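Local coordinates for beta-glucanase (Podospora anserina, PDB 4LE4), which probably hydrolyses beta-glucans, including cellulose-type chains, as a glycoside hydrolase of family GH131, at residues A[126-131]-A[144-149]; A[10-15]-A[44-49]; A[3-8]-A[84-89]. All blocks are in the same frame, centred on the assembly; numbering follows the deposited sequence.

Contact 1. Residues A[126-131]-A[144-149]; sequences ELKSGW and RWCVGG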
ATOM      1  N   GLU A 126      -0.626  -5.023   7.873  1.00  8.50           N
ATOM      2  CA  GLU A 126       0.007  -3.879   7.196  1.00  8.96           C
ATOM      3  C   GLU A 126       1.461  -4.262   6.942  1.00  9.28           C
ATOM      4  O   GLU A 126       1.917  -5.336   7.383  1.00  8.07           O
ATOM      5  CB  GLU A 126       0.011  -2.691   8.165  1.00  9.96           C
ATOM      6  CG  GLU A 126       0.885  -2.948   9.450  1.00  8.35           C
ATOM      7  CD  GLU A 126       0.574  -2.007  10.617  1.00 15.67           C
ATOM      8  OE1 GLU A 126       0.347  -0.820  10.353  1.00 15.68           O
ATOM      9  OE2 GLU A 126       0.586  -2.439  11.814  1.00 14.99           O
ATOM     10  N   LEU A 127       2.189  -3.410   6.205  1.00  7.70           N
ATOM     11  CA  LEU A 127       3.629  -3.614   6.091  1.00  9.11           C
ATOM     12  C   LEU A 127       4.205  -2.506   6.984  1.00  9.31           C
ATOM     13  O   LEU A 127       3.524  -1.517   7.281  1.00 10.15           O
ATOM     14  CB  LEU A 127       4.162  -3.405   4.662  1.00  9.92           C
ATOM     15  CG  LEU A 127       3.593  -4.317   3.579  1.00  9.72           C
ATOM     16  CD1 LEU A 127       4.360  -4.040   2.263  1.00  6.88           C
ATOM     17  CD2 LEU A 127       3.686  -5.776   3.978  1.00 11.31           C
ATOM     18  N   LYS A 128       5.444  -2.696   7.428  1.00  8.42           N
ATOM     19  CA  LYS A 128       6.124  -1.687   8.216  1.00  8.47           C
ATOM     20  C   LYS A 128       7.552  -1.633   7.755  1.00  8.01           C
ATOM     21  O   LYS A 128       8.080  -2.579   7.171  1.00 10.68           O
ATOM     22  CB  LYS A 128       6.112  -2.030   9.711  1.00  7.21           C
ATOM     23  CG  LYS A 128       4.751  -1.862  10.356  1.00 12.36           C
ATOM     24  CD  LYS A 128       4.874  -1.923  11.877  1.00 13.94           C
ATOM     25  CE  LYS A 128       3.528  -1.617  12.524  1.00 16.90           C
ATOM     26  NZ  LYS A 128       3.662  -1.401  13.987  1.00 16.62           N
ATOM     27  N   SER A 129       8.196  -0.503   8.010  1.00  9.70           N
ATOM     28  CA  SER A 129       9.585  -0.382   7.663  1.00 10.90           C
ATOM     29  C   SER A 129      10.198   0.621   8.655  1.00 10.83           C
ATOM     30  O   SER A 129       9.475   1.355   9.342  1.00  9.95           O
ATOM     31  CB  SER A 129       9.749   0.115   6.215  1.00  9.56           C
ATOM     32  OG  SER A 129       9.487   1.515   6.097  1.00 14.94           O
ATOM     33  N   GLY A 130      11.523   0.644   8.699  1.00 10.94           N
ATOM     34  CA  GLY A 130      12.199   1.565   9.589  1.00 12.68           C
ATOM     35  C   GLY A 130      12.382   1.054  11.008  1.00 12.96           C
ATOM     36  O   GLY A 130      12.036  -0.063  11.339  1.00 14.30           O
ATOM     37  N   TRP A 131      12.977   1.907  11.828  1.00 14.04           N
ATOM     38  CA  TRP A 131      13.289   1.617  13.219  1.00 15.70           C
ATOM     39  C   TRP A 131      12.011   1.677  14.035  1.00 15.71           C
ATOM     40  O   TRP A 131      11.441   2.728  14.233  1.00 16.96           O
ATOM     41  CB  TRP A 131      14.344   2.644  13.662  1.00 16.58           C
ATOM     42  CG  TRP A 131      14.788   2.574  15.066  1.00 18.59           C
ATOM     43  CD1 TRP A 131      14.485   1.612  15.999  1.00 18.85           C
ATOM     44  CD2 TRP A 131      15.623   3.526  15.722  1.00 17.68           C
ATOM     45  NE1 TRP A 131      15.085   1.922  17.205  1.00 18.00           N
ATOM     46  CE2 TRP A 131      15.789   3.087  17.063  1.00 19.58           C
ATOM     47  CE3 TRP A 131      16.250   4.710  15.311  1.00 18.40           C
ATOM     48  CZ2 TRP A 131      16.564   3.806  17.996  1.00 18.17           C
ATOM     49  CZ3 TRP A 131      17.015   5.415  16.234  1.00 19.29           C
ATOM     50  CH2 TRP A 131      17.160   4.958  17.561  1.00 18.11           C
ATOM     51  N   ARG A 144       8.671  -5.294   6.469  1.00  9.09           N
ATOM     52  CA  ARG A 144       8.027  -6.364   7.243  1.00 10.22           C
ATOM     53  C   ARG A 144       6.544  -6.458   6.975  1.00  8.98           C
ATOM     54  O   ARG A 144       5.887  -5.455   6.702  1.00 10.16           O
ATOM     55  CB  ARG A 144       8.129  -6.054   8.733  1.00 12.47           C
ATOM     56  CG  ARG A 144       9.524  -5.781   9.269  1.00 18.00           C
ATOM     57  CD  ARG A 144       9.392  -4.863  10.480  1.00 19.33           C
ATOM     58  NE  ARG A 144      10.656  -4.578  11.163  1.00 22.37           N
ATOM     59  CZ  ARG A 144      11.117  -5.271  12.204  1.00 25.12           C
ATOM     60  NH1 ARG A 144      12.269  -4.924  12.776  1.00 28.04           N
ATOM     61  NH2 ARG A 144      10.442  -6.318  12.674  1.00 23.56           N
ATOM     62  N   TRP A 145       6.019  -7.664   7.106  1.00  7.69           N
ATOM     63  CA  TRP A 145       4.581  -7.868   7.017  1.00  8.22           C
ATOM     64  C   TRP A 145       4.189  -8.163   8.467  1.00  8.40           C
ATOM     65  O   TRP A 145       4.743  -9.069   9.077  1.00  8.71           O
ATOM     66  CB  TRP A 145       4.243  -9.073   6.147  1.00  8.93           C
ATOM     67  CG  TRP A 145       2.776  -9.382   6.190  1.00 10.96           C
ATOM     68  CD1 TRP A 145       1.738  -8.561   5.813  1.00 12.18           C
ATOM     69  CD2 TRP A 145       2.176 -10.607   6.647  1.00 10.85           C
ATOM     70  NE1 TRP A 145       0.538  -9.212   6.008  1.00 10.43           N
ATOM     71  CE2 TRP A 145       0.778 -10.461   6.515  1.00 11.58           C
ATOM     72  CE3 TRP A 145       2.690 -11.806   7.157  1.00 12.33           C
ATOM     73  CZ2 TRP A 145      -0.127 -11.482   6.876  1.00 10.53           C
ATOM     74  CZ3 TRP A 145       1.794 -12.829   7.527  1.00 11.26           C
ATOM     75  CH2 TRP A 145       0.404 -12.651   7.377  1.00  9.65           C
ATOM     76  N   CYS A 146       3.240  -7.410   9.003  1.00  9.53           N
ATOM     77  CA  CYS A 146       2.791  -7.567  10.379  1.00 10.25           C
ATOM     78  C   CYS A 146       1.314  -7.962  10.437  1.00 10.51           C
ATOM     79  O   CYS A 146       0.522  -7.639   9.522  1.00  7.96           O
ATOM     80  CB  CYS A 146       2.942  -6.248  11.131  1.00 11.22           C
ATOM     81  SG  CYS A 146       4.648  -5.686  11.150  1.00 16.82           S
ATOM     82  N   VAL A 147       0.974  -8.660  11.522  1.00  9.81           N
ATOM     83  CA  VAL A 147      -0.401  -9.074  11.804  1.00  9.46           C
ATOM     84  C   VAL A 147      -0.591  -8.733  13.277  1.00 11.78           C
ATOM     85  O   VAL A 147       0.159  -9.215  14.131  1.00 10.95           O
ATOM     86  CB  VAL A 147      -0.627 -10.600  11.593  1.00 11.34           C
ATOM     87  CG1 VAL A 147      -2.065 -10.954  11.968  1.00 11.85           C
ATOM     88  CG2 VAL A 147      -0.337 -10.969  10.148  1.00 13.53           C
ATOM     89  N   GLY A 148      -1.553  -7.867  13.562  1.00 11.19           N
ATOM     90  CA  GLY A 148      -1.772  -7.457  14.941  1.00 13.89           C
ATOM     91  C   GLY A 148      -0.544  -6.783  15.524  1.00 13.98           C
ATOM     92  O   GLY A 148      -0.298  -6.836  16.730  1.00 14.14           O
ATOM     93  N   GLY A 149       0.259  -6.168  14.664  1.00 13.55           N
ATOM     94  CA  GLY A 149       1.460  -5.493  15.139  1.00 13.70           C
ATOM     95  C   GLY A 149       2.720  -6.351  15.253  1.00 12.80           C
ATOM     96  O   GLY A 149       3.833  -5.823  15.372  1.00 14.10           O
TER
HETATM   97  O   HOH W   1      -0.223  -5.173  12.108  1.00  9.60           O
HETATM   98  O   HOH W   2       4.664  -3.452  15.650  1.00 31.10           O
HETATM   99  O   HOH W   3      11.753  -2.429   9.768  1.00 17.55           O
HETATM  100  O   HOH W   4      13.337  -2.064  13.354  1.00 20.67           O

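Contact 2. Residues A[10-15]-A[44-49]; sequences NDMTSS and VNLSPD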
ATOM      1  N   ASN A  10      -6.060   3.034 -14.083  1.00 13.58           N
ATOM      2  CA  ASN A  10      -6.166   2.903 -15.537  1.00 15.15           C
ATOM      3  C   ASN A  10      -7.111   3.845 -16.266  1.00 16.88           C
ATOM      4  O   ASN A  10      -6.893   4.110 -17.453  1.00 17.76           O
ATOM      5  CB  ASN A  10      -6.466   1.455 -15.934  1.00 13.96           C
ATOM      6  CG  ASN A  10      -5.278   0.547 -15.750  1.00 13.80           C
ATOM      7  OD1 ASN A  10      -4.116   0.983 -15.795  1.00 14.70           O
ATOM      8  ND2 ASN A  10      -5.550  -0.730 -15.583  1.00 14.62           N
ATOM      9  N   ASP A  11      -8.126   4.357 -15.578  1.00 15.69           N
ATOM     10  CA  ASP A  11      -9.048   5.303 -16.195  1.00 19.31           C
ATOM     11  C   ASP A  11      -8.704   6.757 -15.854  1.00 17.44           C
ATOM     12  O   ASP A  11      -9.467   7.669 -16.164  1.00 16.58           O
ATOM     13  CB  ASP A  11     -10.491   4.993 -15.788  1.00 21.28           C
ATOM     14  CG  ASP A  11     -11.067   3.802 -16.543  1.00 29.06           C
ATOM     15  OD1 ASP A  11     -10.351   3.199 -17.370  1.00 33.31           O
ATOM     16  OD2 ASP A  11     -12.258   3.456 -16.319  1.00 34.85           O
ATOM     17  N   MET A  12      -7.560   6.983 -15.214  1.00 16.31           N
ATOM     18  CA  MET A  12      -7.138   8.341 -14.888  1.00 16.68           C
ATOM     19  C   MET A  12      -6.035   8.773 -15.815  1.00 16.40           C
ATOM     20  O   MET A  12      -5.175   7.978 -16.191  1.00 17.39           O
ATOM     21  CB  MET A  12      -6.567   8.449 -13.481  1.00 16.08           C
ATOM     22  CG  MET A  12      -7.600   8.382 -12.409  1.00 18.57           C
ATOM     23  SD  MET A  12      -6.772   8.671 -10.830  1.00 21.13           S
ATOM     24  CE  MET A  12      -7.871   7.752  -9.806  1.00 21.50           C
ATOM     25  N   THR A  13      -6.048  10.049 -16.164  1.00 15.44           N
ATOM     26  CA  THR A  13      -5.003  10.579 -17.003  1.00 15.67           C
ATOM     27  C   THR A  13      -3.820  11.022 -16.153  1.00 13.74           C
ATOM     28  O   THR A  13      -2.671  10.796 -16.517  1.00 14.59           O
ATOM     29  CB  THR A  13      -5.557  11.732 -17.823  1.00 15.33           C
ATOM     30  OG1 THR A  13      -6.529  11.185 -18.725  1.00 16.09           O
ATOM     31  CG2 THR A  13      -4.449  12.458 -18.602  1.00 16.63           C
ATOM     32  N   SER A  14      -4.118  11.595 -14.993  1.00 13.19           N
ATOM     33  CA  SER A  14      -3.086  12.109 -14.093  1.00 13.10           C
ATOM     34  C   SER A  14      -3.661  12.094 -12.665  1.00 12.49           C
ATOM     35  O   SER A  14      -4.840  11.858 -12.482  1.00 11.50           O
ATOM     36  CB  SER A  14      -2.720  13.543 -14.481  1.00 13.69           C
ATOM     37  OG  SER A  14      -3.676  14.475 -13.992  1.00 16.09           O
ATOM     38  N   SER A  15      -2.831  12.364 -11.663  1.00 13.16           N
ATOM     39  CA  SER A  15      -3.307  12.355 -10.281  1.00 12.05           C
ATOM     40  C   SER A  15      -4.305  13.466  -9.968  1.00 12.48           C
ATOM     41  O   SER A  15      -4.960  13.439  -8.916  1.00 12.90           O
ATOM     42  CB  SER A  15      -2.118  12.430  -9.317  1.00 12.05           C
ATOM     43  OG  SER A  15      -1.403  13.635  -9.507  1.00 12.86           O
ATOM     44  N   VAL A  44       0.974  12.955  -4.844  1.00  8.77           N
ATOM     45  CA  VAL A  44       0.707  11.807  -5.674  1.00  8.85           C
ATOM     46  C   VAL A  44       0.946  12.199  -7.140  1.00  9.54           C
ATOM     47  O   VAL A  44       0.426  13.202  -7.586  1.00  9.66           O
ATOM     48  CB  VAL A  44      -0.762  11.364  -5.524  1.00 10.22           C
ATOM     49  CG1 VAL A  44      -0.968  10.025  -6.264  1.00 11.07           C
ATOM     50  CG2 VAL A  44      -1.125  11.200  -4.036  1.00 12.16           C
ATOM     51  N   ASN A  45       1.734  11.412  -7.850  1.00 10.11           N
ATOM     52  CA  ASN A  45       1.994  11.678  -9.267  1.00 12.47           C
ATOM     53  C   ASN A  45       2.011  10.355  -9.988  1.00 11.58           C
ATOM     54  O   ASN A  45       2.582   9.388  -9.489  1.00 12.94           O
ATOM     55  CB  ASN A  45       3.333  12.402  -9.454  1.00 11.86           C
ATOM     56  CG  ASN A  45       3.309  13.813  -8.914  1.00 14.88           C
ATOM     57  OD1 ASN A  45       3.718  14.074  -7.774  1.00 17.18           O
ATOM     58  ND2 ASN A  45       2.807  14.733  -9.716  1.00 11.26           N
ATOM     59  N   LEU A  46       1.392  10.305 -11.173  1.00 10.32           N
ATOM     60  CA  LEU A  46       1.326   9.070 -11.936  1.00  9.77           C
ATOM     61  C   LEU A  46       2.268   9.122 -13.132  1.00 11.35           C
ATOM     62  O   LEU A  46       2.464  10.189 -13.736  1.00 12.17           O
ATOM     63  CB  LEU A  46      -0.090   8.848 -12.483  1.00  9.69           C
ATOM     64  CG  LEU A  46      -1.271   8.967 -11.523  1.00 11.53           C
ATOM     65  CD1 LEU A  46      -2.603   8.793 -12.272  1.00 13.36           C
ATOM     66  CD2 LEU A  46      -1.121   7.887 -10.431  1.00 11.45           C
ATOM     67  N   SER A  47       2.824   7.967 -13.471  1.00 10.76           N
ATOM     68  CA  SER A  47       3.709   7.829 -14.617  1.00 11.45           C
ATOM     69  C   SER A  47       3.973   6.368 -14.916  1.00 13.32           C
ATOM     70  O   SER A  47       3.956   5.513 -14.016  1.00 12.33           O
ATOM     71  CB  SER A  47       5.045   8.546 -14.366  1.00 13.57           C
ATOM     72  OG  SER A  47       5.962   8.284 -15.414  1.00 14.47           O
ATOM     73  N   PRO A  48       4.175   6.043 -16.201  1.00 14.76           N
ATOM     74  CA  PRO A  48       4.466   4.669 -16.593  1.00 15.44           C
ATOM     75  C   PRO A  48       5.820   4.306 -15.989  1.00 15.82           C
ATOM     76  O   PRO A  48       6.144   3.140 -15.837  1.00 15.75           O
ATOM     77  CB  PRO A  48       4.546   4.751 -18.122  1.00 17.42           C
ATOM     78  CG  PRO A  48       3.648   5.904 -18.447  1.00 18.19           C
ATOM     79  CD  PRO A  48       4.055   6.905 -17.392  1.00 16.76           C
ATOM     80  N   ASP A  49       6.611   5.317 -15.627  1.00 15.92           N
ATOM     81  CA  ASP A  49       7.921   5.050 -15.080  1.00 15.97           C
ATOM     82  C   ASP A  49       7.861   4.685 -13.612  1.00 15.22           C
ATOM     83  O   ASP A  49       8.861   4.294 -13.043  1.00 16.05           O
ATOM     84  CB  ASP A  49       8.850   6.264 -15.223  1.00 19.94           C
ATOM     85  CG  ASP A  49       8.966   6.765 -16.679  1.00 26.66           C
ATOM     86  OD1 ASP A  49       8.757   5.967 -17.615  1.00 28.71           O
ATOM     87  OD2 ASP A  49       9.284   7.962 -16.873  1.00 29.30           O
TER
HETATM   88  O   HOH W   5       0.044  12.451 -12.478  1.00 12.47           O

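Contact 3. Residues A[3-8]-A[84-89]; sequences ILWDGR and PQTTAA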
ATOM      1  N   ILE A   3     -12.491  -9.273 -10.118  1.00 21.36           N
ATOM      2  CA  ILE A   3     -11.994  -8.028  -9.534  1.00 19.31           C
ATOM      3  C   ILE A   3     -13.155  -7.306  -8.892  1.00 18.72           C
ATOM      4  O   ILE A   3     -14.103  -6.929  -9.591  1.00 19.94           O
ATOM      5  CB  ILE A   3     -11.403  -7.090 -10.588  1.00 18.52           C
ATOM      6  CG1 ILE A   3     -10.170  -7.737 -11.201  1.00 19.70           C
ATOM      7  CG2 ILE A   3     -11.080  -5.716  -9.943  1.00 19.39           C
ATOM      8  CD1 ILE A   3      -9.584  -6.962 -12.392  1.00 22.44           C
ATOM      9  N   LEU A   4     -13.087  -7.098  -7.578  1.00 15.22           N
ATOM     10  CA  LEU A   4     -14.144  -6.400  -6.864  1.00 13.86           C
ATOM     11  C   LEU A   4     -13.940  -4.903  -6.970  1.00 14.39           C
ATOM     12  O   LEU A   4     -14.895  -4.132  -7.051  1.00 15.41           O
ATOM     13  CB  LEU A   4     -14.138  -6.773  -5.378  1.00 14.21           C
ATOM     14  CG  LEU A   4     -14.413  -8.225  -5.013  1.00 13.90           C
ATOM     15  CD1 LEU A   4     -14.323  -8.390  -3.508  1.00 14.37           C
ATOM     16  CD2 LEU A   4     -15.805  -8.607  -5.501  1.00 14.12           C
ATOM     17  N   TRP A   5     -12.681  -4.485  -6.937  1.00 12.59           N
ATOM     18  CA  TRP A   5     -12.369  -3.070  -7.026  1.00 11.73           C
ATOM     19  C   TRP A   5     -10.983  -2.929  -7.659  1.00 12.17           C
ATOM     20  O   TRP A   5     -10.060  -3.685  -7.353  1.00 11.17           O
ATOM     21  CB  TRP A   5     -12.413  -2.426  -5.637  1.00 10.68           C
ATOM     22  CG  TRP A   5     -11.791  -1.044  -5.592  1.00  9.74           C
ATOM     23  CD1 TRP A   5     -12.400   0.146  -5.852  1.00 12.18           C
ATOM     24  CD2 TRP A   5     -10.434  -0.737  -5.236  1.00  8.77           C
ATOM     25  NE1 TRP A   5     -11.509   1.190  -5.670  1.00 10.49           N
ATOM     26  CE2 TRP A   5     -10.294   0.668  -5.293  1.00 10.64           C
ATOM     27  CE3 TRP A   5      -9.327  -1.519  -4.865  1.00 11.16           C
ATOM     28  CZ2 TRP A   5      -9.076   1.325  -4.992  1.00  8.64           C
ATOM     29  CZ3 TRP A   5      -8.088  -0.853  -4.557  1.00  9.89           C
ATOM     30  CH2 TRP A   5      -7.998   0.545  -4.629  1.00  8.56           C
ATOM     31  N   ASP A   6     -10.878  -1.982  -8.585  1.00 12.67           N
ATOM     32  CA  ASP A   6      -9.648  -1.737  -9.328  1.00 14.23           C
ATOM     33  C   ASP A   6      -9.015  -0.398  -8.937  1.00 13.86           C
ATOM     34  O   ASP A   6      -9.586   0.683  -9.176  1.00 13.07           O
ATOM     35  CB  ASP A   6      -9.959  -1.728 -10.825  1.00 13.79           C
ATOM     36  CG  ASP A   6      -8.746  -1.993 -11.676  1.00 18.16           C
ATOM     37  OD1 ASP A   6      -7.635  -1.571 -11.267  1.00 14.51           O
ATOM     38  OD2 ASP A   6      -8.903  -2.599 -12.773  1.00 16.95           O
ATOM     39  N   GLY A   7      -7.811  -0.464  -8.364  1.00 11.68           N
ATOM     40  CA  GLY A   7      -7.168   0.764  -7.968  1.00 11.67           C
ATOM     41  C   GLY A   7      -5.910   0.991  -8.771  1.00 10.52           C
ATOM     42  O   GLY A   7      -5.000   1.656  -8.295  1.00 10.07           O
ATOM     43  N   ARG A   8      -5.873   0.489 -10.001  1.00  9.02           N
ATOM     44  CA  ARG A   8      -4.681   0.638 -10.809  1.00 11.62           C
ATOM     45  C   ARG A   8      -4.509   1.942 -11.575  1.00 10.28           C
ATOM     46  O   ARG A   8      -3.524   2.093 -12.269  1.00 12.32           O
ATOM     47  CB  ARG A   8      -4.559  -0.566 -11.731  1.00 12.34           C
ATOM     48  CG  ARG A   8      -4.216  -1.802 -10.905  1.00 11.87           C
ATOM     49  CD  ARG A   8      -4.207  -3.047 -11.705  1.00 12.83           C
ATOM     50  NE  ARG A   8      -5.501  -3.399 -12.286  1.00 12.61           N
ATOM     51  CZ  ARG A   8      -5.679  -4.455 -13.072  1.00 13.95           C
ATOM     52  NH1 ARG A   8      -6.882  -4.732 -13.567  1.00 16.12           N
ATOM     53  NH2 ARG A   8      -4.646  -5.232 -13.378  1.00 16.13           N
ATOM     54  N   PRO A  84      -9.913   2.991  -0.920  1.00  9.82           N
ATOM     55  CA  PRO A  84     -10.792   2.535  -1.994  1.00 11.60           C
ATOM     56  C   PRO A  84     -12.199   3.136  -1.846  1.00 12.27           C
ATOM     57  O   PRO A  84     -12.755   3.181  -0.735  1.00 11.01           O
ATOM     58  CB  PRO A  84     -10.824   1.010  -1.809  1.00 10.70           C
ATOM     59  CG  PRO A  84      -9.493   0.718  -1.169  1.00  9.21           C
ATOM     60  CD  PRO A  84      -9.372   1.860  -0.167  1.00  8.10           C
ATOM     61  N   GLN A  85     -12.745   3.612  -2.970  1.00 12.35           N
ATOM     62  CA  GLN A  85     -14.113   4.161  -3.016  1.00 13.13           C
ATOM     63  C   GLN A  85     -14.839   3.047  -3.761  1.00 13.76           C
ATOM     64  O   GLN A  85     -14.623   2.879  -4.961  1.00 14.76           O
ATOM     65  CB  GLN A  85     -14.193   5.446  -3.846  1.00 16.03           C
ATOM     66  CG  GLN A  85     -15.633   5.943  -4.044  1.00 15.74           C
ATOM     67  CD  GLN A  85     -16.311   6.173  -2.718  1.00 16.47           C
ATOM     68  OE1 GLN A  85     -15.891   7.037  -1.938  1.00 14.60           O
ATOM     69  NE2 GLN A  85     -17.364   5.389  -2.434  1.00 17.42           N
ATOM     70  N   THR A  86     -15.658   2.294  -3.040  1.00 14.36           N
ATOM     71  CA  THR A  86     -16.363   1.141  -3.609  1.00 17.90           C
ATOM     72  C   THR A  86     -17.602   0.721  -2.792  1.00 18.64           C
ATOM     73  O   THR A  86     -17.735   1.025  -1.600  1.00 17.75           O
ATOM     74  CB  THR A  86     -15.390  -0.083  -3.689  1.00 19.22           C
ATOM     75  OG1 THR A  86     -16.057  -1.233  -4.214  1.00 19.05           O
ATOM     76  CG2 THR A  86     -14.866  -0.439  -2.299  1.00 20.84           C
ATOM     77  N   THR A  87     -18.500   0.008  -3.467  1.00 21.33           N
ATOM     78  CA  THR A  87     -19.695  -0.531  -2.845  1.00 22.80           C
ATOM     79  C   THR A  87     -19.532  -2.056  -2.816  1.00 23.21           C
ATOM     80  O   THR A  87     -20.380  -2.770  -2.303  1.00 23.93           O
ATOM     81  CB  THR A  87     -20.977  -0.191  -3.660  1.00 24.39           C
ATOM     82  OG1 THR A  87     -20.871  -0.769  -4.965  1.00 23.57           O
ATOM     83  CG2 THR A  87     -21.142   1.315  -3.801  1.00 24.66           C
ATOM     84  N   ALA A  88     -18.438  -2.559  -3.377  1.00 22.33           N
ATOM     85  CA  ALA A  88     -18.209  -3.996  -3.398  1.00 21.34           C
ATOM     86  C   ALA A  88     -17.932  -4.507  -1.983  1.00 21.37           C
ATOM     87  O   ALA A  88     -17.417  -3.768  -1.148  1.00 22.65           O
ATOM     88  CB  ALA A  88     -17.037  -4.319  -4.337  1.00 20.77           C
ATOM     89  N   ALA A  89     -18.271  -5.766  -1.726  1.00 20.17           N
ATOM     90  CA  ALA A  89     -18.076  -6.391  -0.415  1.00 21.98           C
ATOM     91  C   ALA A  89     -16.614  -6.840  -0.212  1.00 22.14           C
ATOM     92  O   ALA A  89     -16.307  -8.035  -0.109  1.00 23.61           O
ATOM     93  CB  ALA A  89     -19.024  -7.600  -0.267  1.00 22.96           C
TER
HETATM   94  O   HOH W   6     -15.612  -0.966  -7.079  1.00 27.99           O

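Contact 1. Residues A[126-131]-A[144-149]
Glu126, Leu127 and Lys128 pair antiparallel with Cys146, Trp145 and Arg144, the short strand axes approaching to 4.6 Å with 131° between their N-to-C directions, well twisted from a flat pairing. Glu126 and Cys146 exchange two backbone hydrogen bonds, Cys146 N to Glu126 O at 2.9 Å and nearly straight, the return bond longer; Lys128 and Arg144 exchange two more. At the non-hydrogen-bonded pair of Leu127 with Trp145, between those two pairs, Leu127 CA lies 3.0 Å from Arg144 O, a CA-H...O contact. Leu127 CD2 then meets the Trp145 indole at its edge, near the ring plane, 3.9 Å from CD1. Phe178 stacks on that indole. On the other face, the extended Lys128 chain runs over Cys146, CD lying 3.8 Å from SG; CG beside the backbone N (chi1 -72°) starts it that way. Lys128 NZ forms a salt bridge with Glu114 and a long one with Glu126 OE2 (3.9 Å), and a water joins that carboxylate oxygen to Gly149 N. Arg144 NE bonds a water that can also reach Gly130 O, while NH2 bonds Thr151. With Leu127 and Trp145 on one face and Lys128, Arg144 and Cys146 on the other, this is a twisted antiparallel pair within one sheet, consistent with the beta-sandwich of the concanavalin clan.

Contact 2. Residues A[10-15]-A[44-49]
Ser15 OG donates to Val44 O across 2.7 Å, the direct hydrogen bond between the loop 10-15 and strand 44-47. The hydroxyl comes from above the carbonyl plane, 41° out of it, and makes a C=O...OG angle of 133°. Its chi1 of 62° sets OG between the backbone N and the carbonyl carbon, which turns it to the strand. Beside this bond, Leu46 lays its CD1 methyl against the loop backbone, 3.5 Å from Ser14 C, and the same methyl meets Met12 CB at 4.2 Å. Val44 CG1 adds a loose contact to Ser15 CB. A water accepts from both Ser15 N (3.0 Å) and Leu46 N (2.9 Å), so a second, indirect polar link runs next to the direct one. An alanine in place of Ser15 would probably leave Val44 O without this donor and the loop held here mainly by the water and the Leu46 methyl. Farther out, Arg59 NH2 bonds Met12 O and Arg59 N bonds Asn10 OD1, Asp17 takes the Thr13 N-H, and backbone bonds from Asn45 to Lys63 and Ser47 to Gly61 hold the strand in its sheet. Between the two segments, then, the polar link is one hydroxyl and one water beside a leucine methyl, with no charge pairing across them.

Contact 3. Residues A[3-8]-A[84-89]
Leu4 opens the contact at a classic beta bulge, where it and Trp5 both face Ile231 of strand 222-233, in the concanavalin-clan beta-sandwich to which this domain belongs. Leu4 CB lies 3.9 Å from Ala88 CB, and Leu4 O lies 3.5 Å from the same Ala88 CB. Farther along the side chain, CD1 rests 4.0 Å from Ala89 O. The Leu4 carbonyl also accepts from a water that is hydrogen-bonded to Thr86 OG1, bridging the segments where no direct hydrogen bond joins them. Trp5 carries most of the packing. With CG anti to the backbone N (chi1 167°), its indole projects to the loop and receives Pro84 over one face: Pro84 CB is 3.7 Å from the centroid of the six-membered ring and 18° off the ring normal, the geometry of a CH-pi contact, and the two side chains cross at about a right angle. Thr86 CB approaches the five-membered ring obliquely, 3.7 Å from Trp5 CD1. The indole NE1 is satisfied outside the segments by Pro29 O, and Tyr30 meets the ring edge-to-face. Asp6 turns the chain beyond the indole: its OD1 accepts from Arg8 N, an Asx turn. Gly7 N lies on the ring face opposite Pro84, offset toward the rim, and a beta carbon on Gly7 would run into Trp5 CH2, consistent with a glycine at this place. Arg8 secures the turn by gripping the Asp6 carboxylate side-on, with both acceptors close to the guanidinium plane. Its NE bonds OD1, the oxygen already held by Arg8 N, and Arg8 NH1 meets Asp6 OD2 from above the carboxylate plane, 37° out of it, at 3.0 Å.

In the fold
Contacts 2 and 3 are neighbours along the chain: segments 3-8 and 10-15 adjoin in sequence, contact 2 is nested inside the loop that contact 3 closes, and their centres are 18 Å apart. Both reach the same antiparallel sheet, contact 2 at strand 44-47 and contact 3 at strand 2-6. Contact 1 belongs to the other sheet and lies across the chain's centre from both, with centres 27 Å from contact 2 and 24 Å from contact 3 and nearest atoms about 17 Å and 13 Å away. Pro84 ends strand 78-84 of contact 1's sheet, so contact 3 joins strand 2-6 of one sheet to the end of a strand of the other.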